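Local coordinates for Lmo2184 protein (Listeria monocytogenes serovar 1/2a, PDB 5JOQ), which is the substrate-binding lipoprotein of an ABC transporter and probably captures heme for iron uptake, at residues 222-227 with 259-263; 42-48 with 63-69. One frame throughout, in Å; residues are numbered along the deposited sequence.

Contact 1. Residues 222-227 with 259-263; sequences DIILRA and RVYDL. With CIT (citric acid), chain B.
Arg226 grips Asp262 side-on: NE donates to OD1 at 2.9 Å while NH2 of Arg226 reaches OD2 of Asp262 at 3.0 Å. Both carboxylate oxygens are met on their syn sides, and the guanidinium and carboxylate planes lie 21° apart, so the pairing is bidentate but slightly twisted. A bend at chi3 (-62°) turns the arginine head back across the neighbouring strand, where Val260 CG1 sits over one guanidinium face, 3.4 Å from CZ of Arg226. The same guanidinium has two more direct partners: Asp240 of helix 233-245 forms a salt bridge with NH2, and Phe243 of that helix makes a cation-pi contact.

The backbones that carry these side chains, strands 223-227 and 260-262, pair in parallel, their axes 20° apart. Arg226 uses both backbone polar atoms in the pairing, N to Tyr261 O and O to Leu263 N (2.7 Å), while Ile224 likewise joins Arg259 O and Tyr261 N. On the other sheet face Leu225 CD2 packs against Tyr261 CB at 3.9 Å, and Ile223 CG2 meets the edge of the tyrosine ring; helix 276-288 lies against this face through Met283, Met286 and Leu287. Strand 223-227 also bonds to strand 168-173, which places it inside the sheet.

At the beginning of the pair, Arg259 stretches over Asp222 O, with its CD 3.3 Å from that oxygen, and directs NH1 to O2 of a citrate, probably from the crystallisation liquor, at 2.8 Å. Asp222 OD2, bonded to Thr168 N, adds only a weak link to the citrate hydroxyl O7.

Two carboxylates around one buried guanidinium should favour its charged form, and the two-nitrogen grip fixes its rotation over Val260, on the sheet face carrying Ile224.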
loop_
_atom_site.group_PDB
_atom_site.type_symbol
_atom_site.label_atom_id
_atom_site.label_comp_id
_atom_site.label_asym_id
_atom_site.label_seq_id
_atom_site.Cartn_x
_atom_site.Cartn_y
_atom_site.Cartn_z
ATOM N N ASP A 222 -13.223 -13.791 -22.492
ATOM C CA ASP A 222 -14.490 -13.087 -22.281
ATOM C C ASP A 222 -14.383 -12.107 -21.119
ATOM O O ASP A 222 -14.932 -10.997 -21.159
ATOM C CB ASP A 222 -15.587 -14.102 -21.983
ATOM C CG ASP A 222 -15.929 -14.964 -23.186
ATOM O OD1 ASP A 222 -15.969 -14.416 -24.291
ATOM O OD2 ASP A 222 -16.141 -16.182 -23.006
ATOM N N ILE A 223 -13.699 -12.514 -20.061
ATOM C CA ILE A 223 -13.633 -11.781 -18.799
ATOM C C ILE A 223 -12.188 -11.692 -18.347
ATOM O O ILE A 223 -11.438 -12.671 -18.467
ATOM C CB ILE A 223 -14.462 -12.494 -17.711
ATOM C CG1 ILE A 223 -15.947 -12.495 -18.075
ATOM C CG2 ILE A 223 -14.219 -11.871 -16.312
ATOM C CD1 ILE A 223 -16.781 -13.522 -17.216
ATOM N N ILE A 224 -11.796 -10.540 -17.782
ATOM C CA ILE A 224 -10.496 -10.434 -17.111
ATOM C C ILE A 224 -10.744 -10.147 -15.638
ATOM O O ILE A 224 -11.568 -9.286 -15.310
ATOM C CB ILE A 224 -9.603 -9.353 -17.736
ATOM C CG1 ILE A 224 -9.340 -9.670 -19.228
ATOM C CG2 ILE A 224 -8.275 -9.210 -16.915
ATOM C CD1 ILE A 224 -8.655 -8.501 -19.984
ATOM N N LEU A 225 -10.087 -10.919 -14.762
ATOM C CA LEU A 225 -10.108 -10.735 -13.317
ATOM C C LEU A 225 -8.722 -10.295 -12.872
ATOM O O LEU A 225 -7.721 -10.810 -13.379
ATOM C CB LEU A 225 -10.469 -12.035 -12.566
ATOM C CG LEU A 225 -11.762 -12.748 -12.980
ATOM C CD1 LEU A 225 -11.974 -14.001 -12.102
ATOM C CD2 LEU A 225 -12.980 -11.780 -12.882
ATOM N N ARG A 226 -8.663 -9.340 -11.927
ATOM C CA ARG A 226 -7.384 -8.838 -11.422
ATOM C C ARG A 226 -7.362 -8.912 -9.904
ATOM O O ARG A 226 -8.374 -8.666 -9.251
ATOM C CB ARG A 226 -7.129 -7.361 -11.858
ATOM C CG ARG A 226 -7.039 -7.163 -13.399
ATOM C CD ARG A 226 -6.757 -5.640 -13.736
ATOM N NE ARG A 226 -7.861 -4.786 -13.250
ATOM C CZ ARG A 226 -8.373 -3.775 -13.937
ATOM N NH1 ARG A 226 -7.885 -3.492 -15.142
ATOM N NH2 ARG A 226 -9.389 -3.071 -13.450
ATOM N N ALA A 227 -6.209 -9.266 -9.341
ATOM C CA ALA A 227 -6.022 -9.306 -7.891
ATOM C C ALA A 227 -4.735 -8.566 -7.547
ATOM O O ALA A 227 -3.673 -8.882 -8.094
ATOM C CB ALA A 227 -5.936 -10.755 -7.373
ATOM N N ARG A 259 -15.757 -5.849 -19.198
ATOM C CA ARG A 259 -15.778 -7.137 -18.517
ATOM C C ARG A 259 -14.454 -7.383 -17.786
ATOM O O ARG A 259 -13.892 -8.483 -17.831
ATOM C CB ARG A 259 -16.071 -8.258 -19.526
ATOM C CG ARG A 259 -17.359 -8.021 -20.385
ATOM C CD ARG A 259 -17.815 -9.293 -21.150
ATOM N NE ARG A 259 -18.323 -10.339 -20.253
ATOM C CZ ARG A 259 -18.758 -11.541 -20.646
ATOM N NH1 ARG A 259 -18.750 -11.858 -21.928
ATOM N NH2 ARG A 259 -19.202 -12.425 -19.750
ATOM N N VAL A 260 -13.941 -6.357 -17.107
ATOM C CA VAL A 260 -12.729 -6.458 -16.312
ATOM C C VAL A 260 -13.120 -6.163 -14.874
ATOM O O VAL A 260 -13.737 -5.125 -14.600
ATOM C CB VAL A 260 -11.646 -5.471 -16.792
ATOM C CG1 VAL A 260 -10.338 -5.691 -15.983
ATOM C CG2 VAL A 260 -11.419 -5.601 -18.310
ATOM N N TYR A 261 -12.786 -7.078 -13.954
ATOM C CA TYR A 261 -13.174 -6.939 -12.554
ATOM C C TYR A 261 -11.936 -6.941 -11.680
ATOM O O TYR A 261 -11.032 -7.756 -11.878
ATOM C CB TYR A 261 -14.093 -8.105 -12.117
ATOM C CG TYR A 261 -15.341 -8.172 -12.936
ATOM C CD1 TYR A 261 -15.388 -8.916 -14.101
ATOM C CD2 TYR A 261 -16.488 -7.479 -12.545
ATOM C CE1 TYR A 261 -16.554 -8.977 -14.890
ATOM C CE2 TYR A 261 -17.683 -7.537 -13.330
ATOM C CZ TYR A 261 -17.688 -8.272 -14.510
ATOM O OH TYR A 261 -18.825 -8.339 -15.302
ATOM N N ASP A 262 -11.943 -6.104 -10.658
ATOM C CA ASP A 262 -10.947 -6.179 -9.597
ATOM C C ASP A 262 -11.503 -7.029 -8.469
ATOM O O ASP A 262 -12.595 -6.748 -7.953
ATOM C CB ASP A 262 -10.609 -4.779 -9.094
ATOM C CG ASP A 262 -9.845 -4.010 -10.124
ATOM O OD1 ASP A 262 -8.767 -4.521 -10.495
ATOM O OD2 ASP A 262 -10.339 -2.961 -10.590
ATOM N N LEU A 263 -10.780 -8.065 -8.101
ATOM C CA LEU A 263 -11.260 -8.969 -7.067
ATOM C C LEU A 263 -11.050 -8.317 -5.711
ATOM O O LEU A 263 -9.936 -7.884 -5.393
ATOM C CB LEU A 263 -10.519 -10.303 -7.136
ATOM C CG LEU A 263 -10.736 -11.107 -8.422
ATOM C CD1 LEU A 263 -9.876 -12.378 -8.350
ATOM C CD2 LEU A 263 -12.229 -11.507 -8.608
HETATM C C1 CIT B . -19.707 -15.105 -21.947
HETATM O O1 CIT B . -19.977 -14.516 -20.877
HETATM O O2 CIT B . -19.217 -14.424 -22.872
HETATM C C2 CIT B . -19.952 -16.596 -22.090
HETATM C C3 CIT B . -20.275 -17.039 -23.523
HETATM O O7 CIT B . -18.998 -17.333 -24.158
HETATM C C4 CIT B . -21.122 -18.316 -23.535
HETATM C C5 CIT B . -21.407 -18.792 -24.952
HETATM O O3 CIT B . -22.239 -18.203 -25.682
HETATM O O4 CIT B . -20.828 -19.801 -25.415
HETATM C C6 CIT B . -21.023 -15.924 -24.260
HETATM O O5 CIT B . -22.222 -15.700 -23.991
HETATM O O6 CIT B . -20.459 -15.206 -25.118
#

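Contact 2. Residues 42-48 with 63-69; sequences VAITEIM and KKLPKRY
The first helix of the binding-protein fold, 42-50, is flanked here by the loop joining strands 57-58 and 73-77, and the two meet mainly through apolar groups. Leu65 CD2 lies against both methyls of Val42, 3.9 Å from CG2 and equally close to CG1 of Val42. One turn on, Thr45 is central to the contact: with CG2 opposite its backbone N (chi1 -60° for OG1), the methyl faces the loop, 3.5 Å from Tyr69 CD2 and 3.9 Å from Pro66 CD, while OG1 turns back to bond Thr41 O. Pro66 CG rests beside the helix backbone, 4.1 Å from Glu46 CA.

The tyrosine slides past the threonine in the opposite direction, bringing its OH to 3.5 Å from Met48 CB; the hydroxyl itself is bonded to Leu53 O. Its ring also carries Arg68 CG over one face.

At the outer side a water donates to Glu46 OE2 (2.8 Å) and to Lys64 O (2.7 Å). The hydroxyls of Thr45 and Tyr69 are taken up by backbone carbonyls and Glu46 OE2 by the water, so helix and loop meet directly through apolar carbons, with one water adding a polar bridge.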
loop_
_atom_site.group_PDB
_atom_site.type_symbol
_atom_site.label_atom_id
_atom_site.label_comp_id
_atom_site.label_asym_id
_atom_site.label_seq_id
_atom_site.Cartn_x
_atom_site.Cartn_y
_atom_site.Cartn_z
ATOM N N VAL A 42 -3.736 -15.599 9.468
ATOM C CA VAL A 42 -5.138 -15.383 9.832
ATOM C C VAL A 42 -5.988 -16.588 9.430
ATOM O O VAL A 42 -6.798 -17.095 10.223
ATOM C CB VAL A 42 -5.668 -14.092 9.182
ATOM C CG1 VAL A 42 -7.181 -13.992 9.403
ATOM C CG2 VAL A 42 -4.962 -12.857 9.756
ATOM N N ALA A 43 -5.825 -17.059 8.184
ATOM C CA ALA A 43 -6.610 -18.208 7.708
ATOM C C ALA A 43 -6.450 -19.427 8.615
ATOM O O ALA A 43 -7.433 -20.125 8.907
ATOM C CB ALA A 43 -6.208 -18.565 6.279
ATOM N N ILE A 44 -5.218 -19.741 9.033
ATOM C CA ILE A 44 -5.031 -20.920 9.888
ATOM C C ILE A 44 -5.671 -20.687 11.246
ATOM O O ILE A 44 -6.277 -21.601 11.827
ATOM C CB ILE A 44 -3.530 -21.271 10.021
ATOM C CG1 ILE A 44 -2.993 -21.798 8.676
ATOM C CG2 ILE A 44 -3.285 -22.306 11.155
ATOM C CD1 ILE A 44 -1.461 -21.708 8.594
ATOM N N THR A 45 -5.557 -19.457 11.775
ATOM C CA THR A 45 -6.136 -19.148 13.079
ATOM C C THR A 45 -7.641 -19.371 13.072
ATOM O O THR A 45 -8.210 -19.869 14.053
ATOM C CB THR A 45 -5.827 -17.687 13.470
ATOM O OG1 THR A 45 -4.407 -17.475 13.533
ATOM C CG2 THR A 45 -6.384 -17.402 14.849
ATOM N N GLU A 46 -8.305 -18.990 11.978
ATOM C CA GLU A 46 -9.745 -19.227 11.839
ATOM C C GLU A 46 -10.072 -20.722 11.806
ATOM O O GLU A 46 -11.087 -21.166 12.373
ATOM C CB GLU A 46 -10.254 -18.538 10.572
ATOM C CG GLU A 46 -10.112 -16.990 10.660
ATOM C CD GLU A 46 -10.428 -16.293 9.329
ATOM O OE1 GLU A 46 -10.364 -16.942 8.249
ATOM O OE2 GLU A 46 -10.742 -15.085 9.381
ATOM N N ILE A 47 -9.234 -21.514 11.142
ATOM C CA ILE A 47 -9.450 -22.962 11.142
ATOM C C ILE A 47 -9.290 -23.518 12.553
ATOM O O ILE A 47 -10.081 -24.357 12.994
ATOM C CB ILE A 47 -8.509 -23.643 10.130
ATOM C CG1 ILE A 47 -9.041 -23.393 8.700
ATOM C CG2 ILE A 47 -8.417 -25.166 10.419
ATOM C CD1 ILE A 47 -8.004 -23.672 7.599
ATOM N N MET A 48 -8.266 -23.064 13.283
ATOM C CA MET A 48 -8.068 -23.547 14.652
ATOM C C MET A 48 -9.281 -23.240 15.535
ATOM O O MET A 48 -9.667 -24.047 16.397
ATOM C CB MET A 48 -6.802 -22.899 15.231
ATOM C CG MET A 48 -5.510 -23.271 14.530
ATOM S SD MET A 48 -5.056 -24.960 14.961
ATOM C CE MET A 48 -5.377 -25.683 13.448
ATOM N N LYS A 63 -6.028 -7.540 10.856
ATOM C CA LYS A 63 -7.318 -8.161 10.626
ATOM C C LYS A 63 -7.880 -8.715 11.927
ATOM O O LYS A 63 -7.140 -9.138 12.815
ATOM C CB LYS A 63 -7.199 -9.285 9.593
ATOM C CG LYS A 63 -6.703 -8.808 8.223
ATOM C CD LYS A 63 -6.734 -9.920 7.197
ATOM C CE LYS A 63 -6.160 -9.451 5.850
ATOM N NZ LYS A 63 -7.030 -8.482 5.115
ATOM N N LYS A 64 -9.206 -8.694 12.029
ATOM C CA LYS A 64 -9.903 -9.257 13.180
ATOM C C LYS A 64 -9.667 -10.769 13.259
ATOM O O LYS A 64 -9.744 -11.482 12.247
ATOM C CB LYS A 64 -11.399 -8.931 13.079
ATOM C CG LYS A 64 -12.318 -9.726 13.991
ATOM C CD LYS A 64 -12.072 -9.410 15.465
ATOM C CE LYS A 64 -12.854 -10.378 16.364
ATOM N NZ LYS A 64 -12.509 -10.197 17.805
ATOM N N LEU A 65 -9.337 -11.250 14.456
ATOM C CA LEU A 65 -9.136 -12.669 14.704
ATOM C C LEU A 65 -10.251 -13.206 15.595
ATOM O O LEU A 65 -10.930 -12.439 16.285
ATOM C CB LEU A 65 -7.776 -12.917 15.370
ATOM C CG LEU A 65 -6.548 -12.584 14.517
ATOM C CD1 LEU A 65 -5.304 -12.900 15.274
ATOM C CD2 LEU A 65 -6.583 -13.399 13.241
ATOM N N PRO A 66 -10.482 -14.516 15.604
ATOM C CA PRO A 66 -11.503 -15.056 16.510
ATOM C C PRO A 66 -11.270 -14.586 17.944
ATOM O O PRO A 66 -10.130 -14.520 18.424
ATOM C CB PRO A 66 -11.348 -16.573 16.364
ATOM C CG PRO A 66 -10.764 -16.761 14.956
ATOM C CD PRO A 66 -9.822 -15.559 14.804
ATOM N N LYS A 67 -12.375 -14.265 18.625
ATOM C CA LYS A 67 -12.311 -13.662 19.954
ATOM C C LYS A 67 -11.641 -14.563 20.980
ATOM O O LYS A 67 -11.042 -14.064 21.935
ATOM C CB LYS A 67 -13.717 -13.299 20.427
ATOM C CG LYS A 67 -14.358 -12.202 19.588
ATOM C CD LYS A 67 -15.842 -12.028 19.905
ATOM C CE LYS A 67 -16.492 -11.017 18.954
ATOM N NZ LYS A 67 -15.830 -9.688 19.052
ATOM N N ARG A 68 -11.723 -15.880 20.823
ATOM C CA ARG A 68 -11.133 -16.727 21.847
ATOM C C ARG A 68 -9.625 -16.516 21.975
ATOM O O ARG A 68 -9.053 -16.860 23.007
ATOM C CB ARG A 68 -11.437 -18.205 21.576
ATOM C CG ARG A 68 -10.819 -18.741 20.322
ATOM C CD ARG A 68 -11.017 -20.289 20.221
ATOM N NE ARG A 68 -10.343 -21.008 21.314
ATOM C CZ ARG A 68 -10.642 -22.251 21.689
ATOM N NH1 ARG A 68 -11.609 -22.924 21.065
ATOM N NH2 ARG A 68 -9.973 -22.828 22.688
ATOM N N TYR A 69 -8.960 -15.970 20.960
ATOM C CA TYR A 69 -7.514 -15.789 21.011
ATOM C C TYR A 69 -7.119 -14.350 21.359
ATOM O O TYR A 69 -5.978 -13.940 21.106
ATOM C CB TYR A 69 -6.888 -16.217 19.682
ATOM C CG TYR A 69 -7.288 -17.622 19.239
ATOM C CD1 TYR A 69 -7.086 -18.721 20.072
ATOM C CD2 TYR A 69 -7.848 -17.842 17.976
ATOM C CE1 TYR A 69 -7.440 -20.000 19.680
ATOM C CE2 TYR A 69 -8.208 -19.129 17.562
ATOM C CZ TYR A 69 -7.989 -20.201 18.412
ATOM O OH TYR A 69 -8.335 -21.453 17.988
HETATM O O HOH W 1 -10.774 -13.912 11.915
#

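Overall arrangement
Both segments of contact 2 precede those of contact 1 in the sequence, and the chain's centre lies between the two contacts. Their centres are 29 Å apart and their nearest atoms about 11 Å, so they do not touch. Helix 42-50 follows strand 37-39, an outermost strand of the parallel sheet it forms with 93-97 and 115-118, whereas contact 1 belongs to the separate mixed sheet that includes 168-173. Helix 140-161 lies in the chain between these two sheets. This agrees with the two-lobed architecture of family 8 binding proteins, in which a long helix links the lobes: contact 2 joins a loop to a helix in one lobe, contact 1 pairs strands in the other.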